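Local coordinates for CRISPR-associated endonuclease Cas9 (Campylobacter jejuni subsp. jejuni serotype O:2, PDB 5X2H), which binds a guide RNA and, as a magnesium-dependent endonuclease of bacterial adaptive immunity, cleaves both strands of matching invading DNA, at residues A637-T642 against Y701-A706; P629-P634 against L739-L744; L665-K670 against G721-W726. One frame throughout, in Å; residues are numbered along the deposited sequence.

Contact 1: A637-T642 against Y701-A706; sequences ALHEET and YTMDFA. With nucleotides of chain C; nucleotides of chain B.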
# COMPACT_ATOMS: atom_id res chain seq x y z
N ALA A 637 -0.55 6.89 -12.84
CA ALA A 637 -1.68 7.77 -13.12
C ALA A 637 -1.66 8.17 -14.58
O ALA A 637 -0.63 8.63 -15.09
CB ALA A 637 -1.64 9.00 -12.21
N LEU A 638 -2.78 7.97 -15.27
CA LEU A 638 -2.84 8.28 -16.70
C LEU A 638 -2.91 9.77 -16.98
O LEU A 638 -2.75 10.18 -18.13
CB LEU A 638 -4.05 7.59 -17.33
CG LEU A 638 -4.07 6.07 -17.20
CD1 LEU A 638 -5.30 5.48 -17.91
CD2 LEU A 638 -2.78 5.47 -17.75
N HIS A 639 -3.14 10.58 -15.95
CA HIS A 639 -3.37 12.01 -16.13
C HIS A 639 -3.44 12.64 -14.74
O HIS A 639 -3.60 11.95 -13.74
CB HIS A 639 -4.65 12.28 -16.92
CG HIS A 639 -5.86 11.58 -16.36
ND1 HIS A 639 -6.54 12.05 -15.26
CD2 HIS A 639 -6.49 10.46 -16.76
CE1 HIS A 639 -7.55 11.23 -15.00
NE2 HIS A 639 -7.54 10.26 -15.89
N GLU A 640 -3.32 13.96 -14.71
CA GLU A 640 -3.59 14.68 -13.47
C GLU A 640 -5.04 14.48 -13.06
O GLU A 640 -5.92 14.16 -13.87
CB GLU A 640 -3.28 16.17 -13.63
CG GLU A 640 -1.80 16.51 -13.52
CD GLU A 640 -1.56 18.00 -13.36
OE1 GLU A 640 -2.54 18.78 -13.45
OE2 GLU A 640 -0.40 18.40 -13.12
N GLU A 641 -5.30 14.67 -11.77
CA GLU A 641 -6.62 14.41 -11.22
C GLU A 641 -7.54 15.63 -11.24
O GLU A 641 -8.73 15.49 -10.95
CB GLU A 641 -6.50 13.87 -9.79
CG GLU A 641 -5.76 12.54 -9.73
CD GLU A 641 -5.55 12.05 -8.32
OE1 GLU A 641 -5.52 12.88 -7.39
OE2 GLU A 641 -5.41 10.82 -8.13
N THR A 642 -7.03 16.81 -11.58
CA THR A 642 -7.84 18.01 -11.65
C THR A 642 -8.49 18.11 -13.03
O THR A 642 -7.80 18.24 -14.04
CB THR A 642 -7.01 19.26 -11.38
OG1 THR A 642 -6.42 19.16 -10.08
CG2 THR A 642 -7.88 20.50 -11.45
N TYR A 701 3.84 9.13 -22.70
CA TYR A 701 3.23 9.27 -21.38
C TYR A 701 2.47 8.01 -20.99
O TYR A 701 2.22 7.12 -21.81
CB TYR A 701 2.29 10.49 -21.37
CG TYR A 701 2.97 11.79 -21.74
CD1 TYR A 701 3.10 12.17 -23.08
CD2 TYR A 701 3.49 12.64 -20.77
CE1 TYR A 701 3.72 13.36 -23.42
CE2 TYR A 701 4.11 13.82 -21.11
CZ TYR A 701 4.22 14.18 -22.44
OH TYR A 701 4.84 15.36 -22.78
N THR A 702 2.10 7.95 -19.71
CA THR A 702 1.36 6.79 -19.21
C THR A 702 0.06 6.58 -19.98
O THR A 702 -0.34 5.44 -20.24
CB THR A 702 1.07 6.96 -17.72
OG1 THR A 702 0.50 8.25 -17.49
CG2 THR A 702 2.34 6.81 -16.90
N MET A 703 -0.61 7.68 -20.35
CA MET A 703 -1.84 7.56 -21.12
C MET A 703 -1.59 6.89 -22.46
O MET A 703 -2.42 6.10 -22.93
CB MET A 703 -2.48 8.93 -21.31
CG MET A 703 -3.72 8.90 -22.18
SD MET A 703 -4.97 7.75 -21.56
CE MET A 703 -5.77 8.76 -20.32
N ASP A 704 -0.46 7.20 -23.10
CA ASP A 704 -0.16 6.62 -24.40
C ASP A 704 -0.02 5.10 -24.32
O ASP A 704 -0.48 4.38 -25.21
CB ASP A 704 1.11 7.25 -24.98
CG ASP A 704 0.96 8.73 -25.23
OD1 ASP A 704 -0.02 9.12 -25.91
OD2 ASP A 704 1.79 9.51 -24.73
N PHE A 705 0.61 4.60 -23.26
CA PHE A 705 0.69 3.16 -23.06
C PHE A 705 -0.69 2.56 -22.81
O PHE A 705 -0.99 1.46 -23.29
CB PHE A 705 1.64 2.83 -21.91
CG PHE A 705 1.70 1.36 -21.58
CD1 PHE A 705 2.47 0.50 -22.34
CD2 PHE A 705 0.98 0.84 -20.51
CE1 PHE A 705 2.53 -0.85 -22.04
CE2 PHE A 705 1.04 -0.51 -20.20
CZ PHE A 705 1.81 -1.36 -20.97
N ALA A 706 -1.53 3.27 -22.06
CA ALA A 706 -2.89 2.78 -21.81
C ALA A 706 -3.66 2.67 -23.12
O ALA A 706 -4.39 1.69 -23.33
CB ALA A 706 -3.61 3.70 -20.83
P DG C 9 -3.66 16.83 -9.52
OP1 DG C 9 -3.40 15.41 -9.84
OP2 DG C 9 -4.37 17.68 -10.49
O5' DG C 9 -4.47 16.92 -8.14
C5' DG C 9 -4.13 16.07 -7.07
C4' DG C 9 -4.80 16.53 -5.79
O4' DG C 9 -6.23 16.45 -5.94
C3' DG C 9 -4.44 15.72 -4.55
O3' DG C 9 -3.97 16.57 -3.53
C2' DG C 9 -5.75 15.03 -4.15
C1' DG C 9 -6.81 15.93 -4.77
N9 DG C 9 -8.02 15.20 -5.14
C8 DG C 9 -8.15 14.25 -6.12
N7 DG C 9 -9.35 13.77 -6.23
C5 DG C 9 -10.07 14.43 -5.24
C6 DG C 9 -11.43 14.31 -4.87
O6 DG C 9 -12.30 13.58 -5.37
N1 DG C 9 -11.76 15.17 -3.82
C2 DG C 9 -10.88 16.03 -3.21
N2 DG C 9 -11.38 16.77 -2.21
N3 DG C 9 -9.60 16.14 -3.54
C4 DG C 9 -9.27 15.32 -4.56
P A B 49 -12.93 6.38 -10.89
OP1 A B 49 -14.12 5.61 -11.32
OP2 A B 49 -12.67 6.60 -9.44
O5' A B 49 -11.63 5.70 -11.51
C5' A B 49 -11.51 5.49 -12.91
C4' A B 49 -10.81 6.65 -13.59
O4' A B 49 -9.50 6.85 -13.01
C3' A B 49 -10.54 6.49 -15.08
O3' A B 49 -11.68 6.81 -15.85
C2' A B 49 -9.36 7.43 -15.33
O2' A B 49 -9.81 8.74 -15.63
C1' A B 49 -8.65 7.46 -13.96
N9 A B 49 -7.33 6.80 -13.96
C8 A B 49 -6.12 7.41 -13.73
N7 A B 49 -5.09 6.61 -13.77
C5 A B 49 -5.65 5.37 -14.04
C6 A B 49 -5.08 4.10 -14.21
N6 A B 49 -3.77 3.85 -14.12
N1 A B 49 -5.91 3.07 -14.47
C2 A B 49 -7.22 3.31 -14.55
N3 A B 49 -7.88 4.46 -14.42
C4 A B 49 -7.03 5.47 -14.16
P A B 50 -12.18 5.85 -17.03
OP1 A B 50 -13.41 6.45 -17.61
OP2 A B 50 -12.21 4.46 -16.51
O5' A B 50 -11.04 5.94 -18.13
C5' A B 50 -10.97 7.05 -19.02
C4' A B 50 -10.05 6.76 -20.17
O4' A B 50 -8.74 6.40 -19.65
C3' A B 50 -10.45 5.58 -21.04
O3' A B 50 -11.37 5.93 -22.05
C2' A B 50 -9.11 5.09 -21.59
O2' A B 50 -8.69 5.91 -22.67
C1' A B 50 -8.19 5.34 -20.40
N9 A B 50 -8.09 4.16 -19.52
C8 A B 50 -8.53 4.06 -18.22
N7 A B 50 -8.30 2.89 -17.68
C5 A B 50 -7.68 2.17 -18.69
C6 A B 50 -7.19 0.85 -18.75
N6 A B 50 -7.25 -0.00 -17.73
N1 A B 50 -6.62 0.44 -19.91
C2 A B 50 -6.56 1.31 -20.93
N3 A B 50 -6.99 2.57 -20.99
C4 A B 50 -7.54 2.94 -19.83
O HOH W 1 -0.64 11.00 -19.51

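Contact 2: P629-P634 against L739-L744; sequences PERKKP and LYKDSL. With nucleotides of chain B.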
# COMPACT_ATOMS: atom_id res chain seq x y z
N PRO A 629 19.41 2.45 -11.70
CA PRO A 629 18.66 1.70 -12.72
C PRO A 629 17.72 2.60 -13.50
O PRO A 629 17.13 3.54 -12.96
CB PRO A 629 17.88 0.68 -11.89
CG PRO A 629 17.61 1.40 -10.60
CD PRO A 629 18.83 2.29 -10.36
N GLU A 630 17.58 2.29 -14.78
CA GLU A 630 16.60 3.00 -15.59
C GLU A 630 15.19 2.57 -15.20
O GLU A 630 14.94 1.39 -14.94
CB GLU A 630 16.85 2.77 -17.08
CG GLU A 630 16.77 1.33 -17.53
CD GLU A 630 17.07 1.18 -19.01
OE1 GLU A 630 17.44 2.19 -19.65
OE2 GLU A 630 16.94 0.05 -19.54
N ARG A 631 14.28 3.54 -15.13
CA ARG A 631 12.92 3.31 -14.64
C ARG A 631 12.01 3.09 -15.84
O ARG A 631 11.53 4.05 -16.45
CB ARG A 631 12.45 4.49 -13.79
CG ARG A 631 13.38 4.86 -12.65
CD ARG A 631 12.60 5.27 -11.42
NE ARG A 631 12.67 6.70 -11.15
CZ ARG A 631 11.63 7.53 -11.19
NH1 ARG A 631 10.42 7.07 -11.50
NH2 ARG A 631 11.80 8.81 -10.92
N LYS A 632 11.75 1.83 -16.17
CA LYS A 632 11.01 1.48 -17.38
C LYS A 632 9.53 1.23 -17.12
O LYS A 632 8.81 0.85 -18.05
CB LYS A 632 11.64 0.27 -18.06
CG LYS A 632 13.02 0.55 -18.65
CD LYS A 632 13.34 -0.36 -19.83
CE LYS A 632 13.69 -1.77 -19.39
NZ LYS A 632 14.06 -2.64 -20.55
N LYS A 633 9.05 1.44 -15.90
CA LYS A 633 7.67 1.13 -15.57
C LYS A 633 6.72 2.01 -16.39
O LYS A 633 6.80 3.24 -16.31
CB LYS A 633 7.41 1.33 -14.08
CG LYS A 633 5.95 1.12 -13.69
CD LYS A 633 5.81 0.89 -12.19
CE LYS A 633 6.37 2.05 -11.38
NZ LYS A 633 6.13 1.87 -9.93
N PRO A 634 5.84 1.42 -17.20
CA PRO A 634 4.90 2.22 -18.00
C PRO A 634 3.58 2.51 -17.31
O PRO A 634 2.76 3.24 -17.88
CB PRO A 634 4.68 1.32 -19.22
CG PRO A 634 4.76 -0.07 -18.66
CD PRO A 634 5.74 -0.02 -17.51
N LEU A 739 14.76 6.48 -24.08
CA LEU A 739 15.28 6.92 -22.80
C LEU A 739 14.18 6.85 -21.75
O LEU A 739 13.03 7.21 -22.00
CB LEU A 739 15.83 8.34 -22.87
CG LEU A 739 17.00 8.58 -23.82
CD1 LEU A 739 17.49 10.01 -23.72
CD2 LEU A 739 18.12 7.58 -23.54
N TYR A 740 14.54 6.36 -20.57
CA TYR A 740 13.69 6.35 -19.39
C TYR A 740 14.40 7.15 -18.30
O TYR A 740 15.59 7.45 -18.41
CB TYR A 740 13.40 4.92 -18.91
CG TYR A 740 12.94 3.99 -20.01
CD1 TYR A 740 13.85 3.37 -20.86
CD2 TYR A 740 11.59 3.71 -20.19
CE1 TYR A 740 13.43 2.51 -21.86
CE2 TYR A 740 11.16 2.85 -21.19
CZ TYR A 740 12.09 2.25 -22.02
OH TYR A 740 11.67 1.40 -23.02
N LYS A 741 13.66 7.48 -17.25
CA LYS A 741 14.27 8.17 -16.12
C LYS A 741 15.46 7.38 -15.59
O LYS A 741 15.36 6.17 -15.37
CB LYS A 741 13.23 8.39 -15.02
CG LYS A 741 12.20 9.46 -15.37
CD LYS A 741 11.22 9.70 -14.23
CE LYS A 741 10.28 10.85 -14.56
NZ LYS A 741 9.56 10.63 -15.85
N ASP A 742 16.58 8.08 -15.42
CA ASP A 742 17.86 7.53 -14.96
C ASP A 742 18.53 6.62 -15.98
O ASP A 742 19.39 5.81 -15.62
CB ASP A 742 17.71 6.80 -13.62
CG ASP A 742 17.51 7.76 -12.46
OD1 ASP A 742 18.00 8.91 -12.55
OD2 ASP A 742 16.87 7.36 -11.47
N SER A 743 18.17 6.74 -17.26
CA SER A 743 18.98 6.13 -18.30
C SER A 743 20.34 6.81 -18.36
O SER A 743 20.46 8.01 -18.14
CB SER A 743 18.29 6.24 -19.66
OG SER A 743 17.18 5.36 -19.76
N LEU A 744 21.37 6.02 -18.67
CA LEU A 744 22.72 6.55 -18.79
C LEU A 744 23.00 6.95 -20.23
O LEU A 744 22.85 6.13 -21.15
CB LEU A 744 23.76 5.52 -18.34
CG LEU A 744 25.20 6.02 -18.44
CD1 LEU A 744 25.41 7.18 -17.48
CD2 LEU A 744 26.19 4.89 -18.17
P A B 79 11.48 -1.41 -14.20
OP1 A B 79 11.70 0.03 -13.90
OP2 A B 79 11.35 -2.38 -13.08
O5' A B 79 10.18 -1.53 -15.11
C5' A B 79 9.71 -2.80 -15.55
C4' A B 79 9.38 -2.80 -17.02
O4' A B 79 10.52 -3.29 -17.78
C3' A B 79 8.23 -3.70 -17.43
O3' A B 79 6.97 -3.08 -17.25
C2' A B 79 8.55 -4.01 -18.89
O2' A B 79 8.14 -2.95 -19.74
C1' A B 79 10.07 -4.06 -18.87
N9 A B 79 10.59 -5.44 -18.73
C8 A B 79 11.21 -6.01 -17.65
N7 A B 79 11.56 -7.26 -17.84
C5 A B 79 11.13 -7.53 -19.13
C6 A B 79 11.21 -8.69 -19.93
N6 A B 79 11.76 -9.83 -19.52
N1 A B 79 10.69 -8.63 -21.17
C2 A B 79 10.14 -7.48 -21.58
N3 A B 79 10.01 -6.32 -20.93
C4 A B 79 10.54 -6.42 -19.69
P A B 78 18.35 -3.47 -14.04
OP1 A B 78 18.71 -2.59 -12.89
OP2 A B 78 18.57 -4.94 -13.94
O5' A B 78 16.82 -3.23 -14.37
C5' A B 78 16.34 -1.93 -14.71
C4' A B 78 15.04 -2.01 -15.46
O4' A B 78 15.18 -2.94 -16.57
C3' A B 78 13.84 -2.50 -14.65
O3' A B 78 12.66 -1.90 -15.17
C2' A B 78 13.82 -3.99 -14.98
O2' A B 78 12.58 -4.63 -14.77
C1' A B 78 14.20 -3.95 -16.46
N9 A B 78 14.73 -5.21 -16.97
C8 A B 78 15.52 -6.12 -16.31
N7 A B 78 15.81 -7.17 -17.04
C5 A B 78 15.17 -6.94 -18.25
C6 A B 78 15.09 -7.68 -19.44
N6 A B 78 15.70 -8.86 -19.61
N1 A B 78 14.37 -7.16 -20.46
C2 A B 78 13.77 -5.98 -20.29
N3 A B 78 13.77 -5.18 -19.22
C4 A B 78 14.49 -5.73 -18.22
P C B 77 24.09 -5.07 -17.36
OP1 C B 77 25.33 -4.32 -17.71
OP2 C B 77 24.00 -5.73 -16.03
O5' C B 77 22.85 -4.10 -17.47
C5' C B 77 21.67 -4.32 -16.72
C4' C B 77 20.56 -3.42 -17.19
O4' C B 77 20.32 -3.65 -18.59
C3' C B 77 19.20 -3.60 -16.54
O3' C B 77 19.13 -2.88 -15.32
C2' C B 77 18.24 -3.07 -17.59
O2' C B 77 18.09 -1.67 -17.48
C1' C B 77 18.98 -3.37 -18.90
N1 C B 77 18.42 -4.49 -19.68
C2 C B 77 17.33 -4.23 -20.51
O2 C B 77 16.85 -3.09 -20.54
N3 C B 77 16.81 -5.23 -21.26
C4 C B 77 17.36 -6.45 -21.21
N4 C B 77 16.81 -7.40 -21.96
C5 C B 77 18.48 -6.74 -20.38
C6 C B 77 18.98 -5.74 -19.64
O HOH W 2 20.63 3.18 -19.61
O HOH W 3 10.92 6.70 -16.85

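Contact 3: L665-K670 against G721-W726; sequences LGKIRK and GEIKDW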
# COMPACT_ATOMS: atom_id res chain seq x y z
N LEU A 665 -2.22 16.15 -30.34
CA LEU A 665 -0.81 15.86 -30.14
C LEU A 665 -0.53 15.15 -28.82
O LEU A 665 0.59 14.65 -28.63
CB LEU A 665 0.01 17.15 -30.20
CG LEU A 665 0.11 17.81 -31.57
CD1 LEU A 665 0.68 19.21 -31.45
CD2 LEU A 665 0.95 16.97 -32.51
N GLY A 666 -1.49 15.09 -27.91
CA GLY A 666 -1.28 14.47 -26.62
C GLY A 666 -0.73 15.39 -25.55
O GLY A 666 -0.36 14.90 -24.48
N LYS A 667 -0.66 16.70 -25.81
CA LYS A 667 -0.21 17.63 -24.78
C LYS A 667 -1.22 17.73 -23.65
O LYS A 667 -0.86 18.09 -22.52
CB LYS A 667 0.04 19.01 -25.40
CG LYS A 667 1.14 19.03 -26.45
CD LYS A 667 1.20 20.36 -27.17
CE LYS A 667 1.44 21.51 -26.21
NZ LYS A 667 2.77 21.40 -25.54
N ILE A 668 -2.49 17.44 -23.94
CA ILE A 668 -3.53 17.29 -22.93
C ILE A 668 -4.43 16.15 -23.38
O ILE A 668 -4.44 15.76 -24.55
CB ILE A 668 -4.37 18.58 -22.73
CG1 ILE A 668 -4.84 19.13 -24.08
CG2 ILE A 668 -3.59 19.61 -21.94
CD1 ILE A 668 -5.78 20.32 -23.97
N ARG A 669 -5.19 15.62 -22.43
CA ARG A 669 -6.10 14.52 -22.69
C ARG A 669 -7.53 14.93 -22.37
O ARG A 669 -7.77 15.86 -21.59
CB ARG A 669 -5.73 13.27 -21.87
CG ARG A 669 -4.24 12.98 -21.82
CD ARG A 669 -3.71 12.46 -23.14
NE ARG A 669 -2.26 12.28 -23.09
CZ ARG A 669 -1.56 11.54 -23.95
NH1 ARG A 669 -2.18 10.90 -24.93
NH2 ARG A 669 -0.24 11.44 -23.82
N LYS A 670 -8.47 14.23 -22.98
CA LYS A 670 -9.90 14.40 -22.71
C LYS A 670 -10.45 13.03 -22.31
O LYS A 670 -10.65 12.17 -23.17
CB LYS A 670 -10.62 14.97 -23.93
CG LYS A 670 -11.66 16.02 -23.60
CD LYS A 670 -13.05 15.61 -24.07
CE LYS A 670 -13.59 16.57 -25.12
NZ LYS A 670 -12.83 16.47 -26.40
N GLY A 721 2.05 32.13 -28.18
CA GLY A 721 0.70 31.75 -27.84
C GLY A 721 -0.01 30.82 -28.81
O GLY A 721 -1.21 30.97 -29.04
N GLU A 722 0.72 29.86 -29.38
CA GLU A 722 0.12 28.90 -30.30
C GLU A 722 0.93 27.61 -30.26
O GLU A 722 1.93 27.51 -29.55
CB GLU A 722 0.03 29.49 -31.71
CG GLU A 722 1.34 30.04 -32.25
CD GLU A 722 1.14 30.98 -33.42
OE1 GLU A 722 0.64 32.10 -33.21
OE2 GLU A 722 1.48 30.59 -34.56
N ILE A 723 0.49 26.62 -31.03
CA ILE A 723 1.11 25.30 -31.06
C ILE A 723 1.55 25.01 -32.49
O ILE A 723 0.71 24.86 -33.38
CB ILE A 723 0.18 24.20 -30.54
CG1 ILE A 723 -0.30 24.53 -29.13
CG2 ILE A 723 0.88 22.85 -30.57
CD1 ILE A 723 -1.19 23.47 -28.53
N LYS A 724 2.86 24.94 -32.70
CA LYS A 724 3.39 24.59 -34.01
C LYS A 724 3.20 23.09 -34.27
O LYS A 724 3.18 22.28 -33.35
CB LYS A 724 4.88 24.95 -34.08
CG LYS A 724 5.48 24.95 -35.48
CD LYS A 724 6.96 25.34 -35.43
CE LYS A 724 7.59 25.35 -36.80
NZ LYS A 724 7.05 26.43 -37.66
N ASP A 725 3.04 22.74 -35.55
CA ASP A 725 2.93 21.34 -35.94
C ASP A 725 4.12 20.54 -35.41
O ASP A 725 5.26 20.99 -35.49
CB ASP A 725 2.87 21.20 -37.46
CG ASP A 725 1.55 21.65 -38.05
OD1 ASP A 725 0.64 22.01 -37.28
OD2 ASP A 725 1.42 21.65 -39.29
N TRP A 726 3.84 19.36 -34.88
CA TRP A 726 4.93 18.45 -34.55
C TRP A 726 5.39 17.72 -35.80
O TRP A 726 4.73 17.73 -36.84
CB TRP A 726 4.50 17.47 -33.45
CG TRP A 726 4.44 18.11 -32.09
CD1 TRP A 726 4.47 19.45 -31.81
CD2 TRP A 726 4.35 17.44 -30.83
NE1 TRP A 726 4.39 19.65 -30.45
CE2 TRP A 726 4.32 18.43 -29.83
CE3 TRP A 726 4.28 16.09 -30.45
CZ2 TRP A 726 4.23 18.12 -28.48
CZ3 TRP A 726 4.20 15.79 -29.11
CH2 TRP A 726 4.17 16.80 -28.14

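Contact 1: A637-T642 against Y701-A706
Loop 637-642, probably the phosphate-lock loop of this Cas9, is docked on the first turn of helix 702-707, where Ala637 and Leu638 meet Thr702, Met703 and Ala706. Thr702 opens that helix just behind its N-cap, Tyr701. Its OG1 sits between its own backbone N and carbonyl carbon (chi1 49°), a placement that aims the hydroxyl at the loop, and it donates a 2.7 Å hydrogen bond to Ala637 O from 28° off the carbonyl plane. Leu638 supplies the apolar half of the contact. Its CD2 branch lies 3.6 Å from Ala706 CB, and its CB is 3.6 Å from Met703 CE, brought there by a side chain bent at chi2 and chi3. The other side of the leucine belongs to RNA: CG lies over the base of A49 of chain B and CD1 over that of A50 of chain B, two adjacent bases turned nearly at right angles around the side chain. A water donates to Leu638 O at 2.7 Å and accepts a weak bond from Met703 N. His639 touches Met703 CE through CD2 at its ring edge, while NE2 and the A49 O2' of chain B share a 2.7 Å hydrogen bond. A second in-plane bond fixes the ring's rotation: ND1 of His639 donates an almost straight 2.6 Å bond (179°) to Glu640 O. Further along, two short hydrogen bonds hold the phosphate of DG9 of chain C. Glu641 N reaches DG9 OP1 at 2.8 Å. Thr642 OG1 reaches DG9 OP2 at 2.6 Å. Thr642 N adds a weak third. A loop whose successive amides and hydroxyl clasp one DNA phosphate, braced between protein and guide RNA, is consistent with the phosphate-lock loop of Cas9 enzymes.

Contact 2: P629-P634 against L739-L744
At Pro629 the segment first meets the other, its O 3.4 Å from Asp742 CB, at a type II turn running from Tyr740 to Ser743. Glu630 follows, its carboxylate divided between two neighbours: OE2 accepts a 2.9 Å hydrogen bond from the O2' of C77 of chain B, while OE1 faces Ser743 OG, whose proton may go elsewhere. The same OG accepts from Tyr740 N, tying the turn together. At Arg631 the backbones join, N donating to Lys741 O at 2.9 Å. Beyond it the guanidinium lays one face on the aliphatic part of Lys741, Arg631 NH2 being 3.5 Å from Lys741 CD; both charged ends form salt bridges with phosphates of the bound DNA. Lys741 N gives its proton to a water that lies beside Arg631 O. Lys632 then makes a CH-pi contact, CG standing 3.5 Å above the centroid of the Tyr740 ring and only 5° off its normal. A bend at chi3 (-75°) carries NZ off the ring face toward the RNA, where it donates to C77 O2 of chain B at 2.8 Å, while its backbone N binds OP1 of A79 of chain B. The turn lies between strands 733-740 and 744-748: backbone hydrogen bonds link Leu739 to Val684 of strand 683-689, Asp742 and Ser743 to Tyr760 of strand 756-764, and Leu744 to Tyr814 of strand 810-816.

Contact 3: L665-K670 against G721-W726
Leu665 and Trp726 form the centre of this contact, a small apolar cluster without hydrogen bonds between its two segments. The CD1 methyl of Leu665 sits over the indole face, 3.8 Å from the centroid of the five-membered ring and 8° off its normal, and CD2 lies 3.7 Å from Trp726 CG. CD1 also meets Ile723 CG2 at 3.8 Å, so one methyl is shared by the ring and the isoleucine. Lys667 adds its aliphatic chain: CG approaches Trp726 CZ2 obliquely at 3.8 Å, and bends at chi3 and chi4 (59° and 64°) bring CE to within 4.0 Å of Ile723 CD1. Its NZ is spent on a phosphate of the bound DNA. In the next shell, Lys661 holds the 721-726 loop to helix 655-665 through Ile723 O and a salt bridge to Asp725, and Tyr653 packs against both Lys667 and Ile723. Gly666, with a positive phi, turns the chain out of the helix; its O lies over the guanidinium face of Arg669 and accepts from Asn678 ND2. The arrangement is that of a helix ending at a glycine of positive phi before strand 668-671, with a loop tryptophan packed on the helix's last residue, Leu665.

Overall arrangement
Contacts 1 and 2 are buried against nucleic acid, whereas contact 3 lies nearer the surface, about 35 Å from the chain's centre. Their chemistry follows: contact 1 joins a hydroxyl bond to apolar packing, contact 2 a backbone bond to packing of lysine and arginine chains, and both meet RNA and DNA, while contact 3 is apolar between its segments and reaches DNA through one lysine. Contact 1 is the hub. Phe705 and Thr702 pack on Pro634 of contact 2, and Asp704 salt-bridges Arg669 of contact 3; the centres are about 17 and 16 Å away. Contacts 2 and 3, centres about 25 Å apart, do not touch. Segments 629-634 and 637-642 belong to one loop.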